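Local coordinates for SusD-like carbohydrate binding protein (Bacteroides vulgatus, PDB 3LEW) that probably binds carbohydrate at the bacterial outer membrane as a SusD-family protein, in keeping with a role in nutrient uptake, at residues 420-432 with 442-454. Sequence-based numbering, arbitrary orientation.
Sequences VRNAYPEGPIDYI and TLKKKTQGHRFFN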
# COMPACT_ATOMS: atom_id res chain seq x y z
N VAL A 420 -4.82 -16.98 -3.99
CA VAL A 420 -4.43 -18.30 -4.47
C VAL A 420 -3.15 -18.70 -3.72
O VAL A 420 -2.18 -17.92 -3.67
CB VAL A 420 -4.14 -18.32 -6.01
CG1 VAL A 420 -3.64 -19.71 -6.46
CG2 VAL A 420 -5.39 -17.94 -6.79
N ARG A 421 -3.18 -19.88 -3.12
CA ARG A 421 -2.04 -20.39 -2.32
C ARG A 421 -1.90 -21.89 -2.46
O ARG A 421 -2.73 -22.66 -1.94
CB ARG A 421 -2.23 -20.06 -0.84
CG ARG A 421 -2.19 -18.54 -0.55
CD ARG A 421 -2.27 -18.27 0.90
NE ARG A 421 -2.27 -16.82 1.18
CZ ARG A 421 -2.46 -16.33 2.39
NH1 ARG A 421 -2.71 -17.15 3.41
NH2 ARG A 421 -2.44 -15.01 2.60
N ASN A 422 -0.81 -22.30 -3.08
CA ASN A 422 -0.50 -23.71 -3.23
C ASN A 422 0.58 -24.19 -2.27
O ASN A 422 1.47 -23.45 -1.91
CB ASN A 422 -0.15 -23.99 -4.69
CG ASN A 422 -1.36 -23.81 -5.59
OD1 ASN A 422 -2.42 -24.38 -5.31
ND2 ASN A 422 -1.24 -22.98 -6.62
N ALA A 423 0.47 -25.46 -1.87
CA ALA A 423 1.39 -26.10 -0.94
C ALA A 423 2.73 -26.35 -1.65
O ALA A 423 2.76 -26.82 -2.77
CB ALA A 423 0.79 -27.44 -0.42
N TYR A 424 3.84 -26.03 -0.97
CA TYR A 424 5.19 -26.34 -1.45
C TYR A 424 5.75 -27.53 -0.69
O TYR A 424 5.58 -27.62 0.53
CB TYR A 424 6.09 -25.09 -1.27
CG TYR A 424 7.34 -25.14 -2.12
CD1 TYR A 424 7.30 -24.81 -3.48
CD2 TYR A 424 8.53 -25.59 -1.60
CE1 TYR A 424 8.39 -24.92 -4.28
CE2 TYR A 424 9.64 -25.69 -2.38
CZ TYR A 424 9.58 -25.34 -3.73
OH TYR A 424 10.71 -25.42 -4.49
N PRO A 425 6.43 -28.47 -1.39
CA PRO A 425 6.99 -29.61 -0.64
C PRO A 425 8.06 -29.19 0.37
O PRO A 425 8.67 -28.09 0.26
CB PRO A 425 7.57 -30.52 -1.74
CG PRO A 425 7.84 -29.65 -2.89
CD PRO A 425 6.82 -28.51 -2.82
N GLU A 426 8.25 -30.04 1.38
CA GLU A 426 9.25 -29.83 2.41
C GLU A 426 10.68 -30.22 2.06
O GLU A 426 11.60 -29.88 2.79
CB GLU A 426 8.83 -30.57 3.68
CG GLU A 426 7.65 -29.92 4.39
CD GLU A 426 7.58 -30.31 5.88
OE1 GLU A 426 7.81 -31.51 6.19
OE2 GLU A 426 7.33 -29.42 6.73
N GLY A 427 10.88 -30.94 0.96
CA GLY A 427 12.23 -31.36 0.59
C GLY A 427 12.65 -32.55 1.46
O GLY A 427 11.88 -33.49 1.60
N PRO A 428 13.85 -32.51 2.06
CA PRO A 428 14.83 -31.44 2.08
C PRO A 428 15.55 -31.21 0.75
O PRO A 428 15.45 -32.02 -0.15
CB PRO A 428 15.84 -31.93 3.12
CG PRO A 428 15.81 -33.42 2.96
CD PRO A 428 14.36 -33.72 2.74
N ILE A 429 16.27 -30.10 0.67
CA ILE A 429 17.06 -29.72 -0.47
C ILE A 429 18.48 -29.46 0.02
O ILE A 429 18.71 -29.35 1.22
CB ILE A 429 16.55 -28.41 -1.11
CG1 ILE A 429 16.75 -27.24 -0.14
CG2 ILE A 429 15.07 -28.58 -1.50
CD1 ILE A 429 16.56 -25.87 -0.74
N ASP A 430 19.42 -29.31 -0.92
CA ASP A 430 20.75 -28.86 -0.58
C ASP A 430 20.85 -27.35 -0.55
O ASP A 430 20.74 -26.71 -1.59
CB ASP A 430 21.76 -29.41 -1.57
CG ASP A 430 21.98 -30.87 -1.39
OD1 ASP A 430 22.58 -31.25 -0.34
OD2 ASP A 430 21.53 -31.65 -2.26
N TYR A 431 21.10 -26.81 0.64
CA TYR A 431 21.17 -25.36 0.85
C TYR A 431 22.65 -24.93 0.76
O TYR A 431 23.49 -25.47 1.49
CB TYR A 431 20.54 -25.01 2.21
CG TYR A 431 20.76 -23.60 2.73
CD1 TYR A 431 20.41 -22.49 1.97
CD2 TYR A 431 21.26 -23.38 3.99
CE1 TYR A 431 20.61 -21.20 2.44
CE2 TYR A 431 21.42 -22.09 4.49
CZ TYR A 431 21.10 -20.99 3.70
OH TYR A 431 21.27 -19.71 4.22
N ILE A 432 22.96 -24.00 -0.15
CA ILE A 432 24.30 -23.45 -0.30
C ILE A 432 24.36 -22.03 0.26
O ILE A 432 23.51 -21.20 -0.09
CB ILE A 432 24.74 -23.40 -1.80
CG1 ILE A 432 24.91 -24.81 -2.36
CG2 ILE A 432 26.05 -22.63 -1.96
CD1 ILE A 432 23.64 -25.63 -2.45
N THR A 442 27.65 -26.46 2.26
CA THR A 442 26.33 -27.02 1.93
C THR A 442 25.78 -27.92 3.04
O THR A 442 26.53 -28.71 3.62
CB THR A 442 26.36 -27.87 0.64
OG1 THR A 442 26.76 -27.05 -0.46
CG2 THR A 442 24.98 -28.50 0.33
N LEU A 443 24.46 -27.81 3.28
CA LEU A 443 23.71 -28.59 4.27
C LEU A 443 22.31 -28.95 3.72
O LEU A 443 21.73 -28.20 2.93
CB LEU A 443 23.51 -27.75 5.53
CG LEU A 443 24.44 -27.78 6.74
CD1 LEU A 443 25.89 -28.11 6.41
CD2 LEU A 443 24.33 -26.44 7.46
N LYS A 444 21.74 -30.07 4.19
CA LYS A 444 20.35 -30.42 3.88
C LYS A 444 19.39 -29.62 4.79
O LYS A 444 19.57 -29.60 6.00
CB LYS A 444 20.08 -31.92 4.09
CG LYS A 444 20.77 -32.90 3.08
CD LYS A 444 20.02 -33.00 1.72
CE LYS A 444 20.75 -33.88 0.69
NZ LYS A 444 20.45 -33.44 -0.72
N LYS A 445 18.40 -28.97 4.17
CA LYS A 445 17.36 -28.24 4.91
C LYS A 445 15.96 -28.49 4.32
O LYS A 445 15.80 -28.63 3.12
CB LYS A 445 17.62 -26.73 4.85
CG LYS A 445 18.94 -26.29 5.40
CD LYS A 445 19.05 -26.58 6.86
CE LYS A 445 20.29 -25.94 7.43
NZ LYS A 445 20.60 -26.49 8.76
N LYS A 446 14.95 -28.47 5.18
CA LYS A 446 13.56 -28.50 4.74
C LYS A 446 13.11 -27.15 4.22
O LYS A 446 13.52 -26.14 4.74
CB LYS A 446 12.64 -28.90 5.88
CG LYS A 446 12.77 -30.39 6.20
CD LYS A 446 11.44 -30.95 6.60
CE LYS A 446 11.34 -31.10 8.06
NZ LYS A 446 11.87 -32.44 8.47
N THR A 447 12.25 -27.16 3.20
CA THR A 447 11.79 -25.93 2.55
C THR A 447 10.38 -25.58 3.02
O THR A 447 9.49 -26.42 3.03
CB THR A 447 11.75 -26.12 1.02
OG1 THR A 447 11.20 -27.43 0.72
CG2 THR A 447 13.18 -26.02 0.40
N GLN A 448 10.15 -24.33 3.40
CA GLN A 448 8.83 -23.87 3.83
C GLN A 448 8.18 -22.94 2.83
O GLN A 448 8.73 -21.85 2.54
CB GLN A 448 8.96 -23.13 5.17
CG GLN A 448 7.64 -22.70 5.80
CD GLN A 448 6.75 -23.86 6.12
OE1 GLN A 448 7.15 -24.80 6.83
NE2 GLN A 448 5.52 -23.83 5.58
N GLY A 449 6.98 -23.33 2.37
CA GLY A 449 6.10 -22.45 1.60
C GLY A 449 4.88 -21.95 2.39
O GLY A 449 4.91 -21.84 3.62
N HIS A 450 3.79 -21.69 1.69
CA HIS A 450 2.57 -21.23 2.34
C HIS A 450 2.12 -22.15 3.47
O HIS A 450 2.37 -23.36 3.44
CB HIS A 450 1.44 -21.12 1.32
CG HIS A 450 1.40 -19.80 0.60
ND1 HIS A 450 1.27 -18.59 1.25
CD2 HIS A 450 1.46 -19.50 -0.73
CE1 HIS A 450 1.23 -17.62 0.36
NE2 HIS A 450 1.33 -18.14 -0.84
N ARG A 451 1.42 -21.56 4.44
CA ARG A 451 0.91 -22.27 5.60
C ARG A 451 -0.61 -22.25 5.74
O ARG A 451 -1.18 -23.13 6.39
CB ARG A 451 1.51 -21.63 6.85
CG ARG A 451 3.06 -21.75 6.93
CD ARG A 451 3.62 -20.74 7.95
NE ARG A 451 3.19 -21.11 9.27
CZ ARG A 451 3.03 -20.30 10.31
NH1 ARG A 451 3.24 -18.99 10.27
NH2 ARG A 451 2.62 -20.85 11.44
N PHE A 452 -1.24 -21.23 5.18
CA PHE A 452 -2.69 -21.01 5.39
C PHE A 452 -3.37 -21.09 4.06
O PHE A 452 -3.18 -20.22 3.21
CB PHE A 452 -2.90 -19.68 6.08
CG PHE A 452 -2.14 -19.58 7.38
CD1 PHE A 452 -2.47 -20.37 8.45
CD2 PHE A 452 -1.09 -18.66 7.52
CE1 PHE A 452 -1.76 -20.30 9.64
CE2 PHE A 452 -0.40 -18.56 8.70
CZ PHE A 452 -0.72 -19.37 9.76
N PHE A 453 -4.08 -22.19 3.85
CA PHE A 453 -4.61 -22.52 2.51
C PHE A 453 -6.13 -22.28 2.30
O PHE A 453 -6.68 -22.58 1.23
CB PHE A 453 -4.33 -24.01 2.24
CG PHE A 453 -2.88 -24.34 2.26
CD1 PHE A 453 -2.06 -23.91 1.24
CD2 PHE A 453 -2.32 -24.98 3.35
CE1 PHE A 453 -0.68 -24.17 1.26
CE2 PHE A 453 -0.93 -25.25 3.36
CZ PHE A 453 -0.14 -24.83 2.31
N ASN A 454 -6.78 -21.80 3.34
CA ASN A 454 -8.22 -21.51 3.32
C ASN A 454 -8.51 -20.48 4.37
O ASN A 454 -7.61 -20.06 5.10
CB ASN A 454 -9.01 -22.79 3.58
CG ASN A 454 -8.46 -23.56 4.74
OD1 ASN A 454 -7.73 -24.53 4.55
ND2 ASN A 454 -8.75 -23.09 5.95
O HOH W 1 -5.53 -23.11 -1.21
O HOH W 2 3.78 -22.21 -1.21
O HOH W 3 3.70 -25.09 1.76
O HOH W 4 6.66 -26.27 2.62
O HOH W 5 6.40 -27.13 6.73
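Arg421, itself buried, lies across the ring of buried His450. Its CG sits over the centre of the face, 3.6 Å from the ring centroid, a CH-pi contact. The chain runs extended from CG to NE (chi2 -176°, chi3 -179°), which carries the guanidinium past the ring to the backbone of Phe452. There NH1 donates a nearly straight bond to Phe452 O (3.1 Å, 168°), and the oxygen lies in the guanidinium plane. Gly56 and Asn71 take further guanidinium N-H groups, and Ser57 O holds His450 NE2. Cutting Arg421 back to an alanine would probably leave the face of His450 uncovered and Phe452 O, Gly56 O and Asn71 O without their donor. Thr447 is the other tightly packed point. Its OG1 donates to Pro425 O (2.7 Å) and meets the edge of the Tyr424 ring. Its methyl CG2 packs on Ile429 CD1 (3.6 Å). Thr447 N binds Glu426 O from above the carbonyl plane.

The strand parts of the two segments belong to a beta hairpin, with strand 429-434 at the edge of a mixed sheet and strand 440-448 beside it, next to strand 321-326. Ile429 with Lys445 and Tyr431 with Leu443 are antiparallel hydrogen-bonded pairs. A cis peptide precedes Pro428. Along loop residues 421-424 the backbones are joined largely through water. One water joins Asn422 O to His450 N; another accepts from Gly449 N and lies within hydrogen-bonding distance of Tyr424 O and Thr447 O.

The solvent side is looser. Asp430 and Lys444, both exposed, form a salt bridge between OD2 and NZ (2.6 Å), with the ammonium nitrogen above the carboxylate plane. Farther along, Lys446 lies against Glu426, CD 3.7 Å from OE1, without a salt bridge, while Glu426 OE2 bonds to Tyr321.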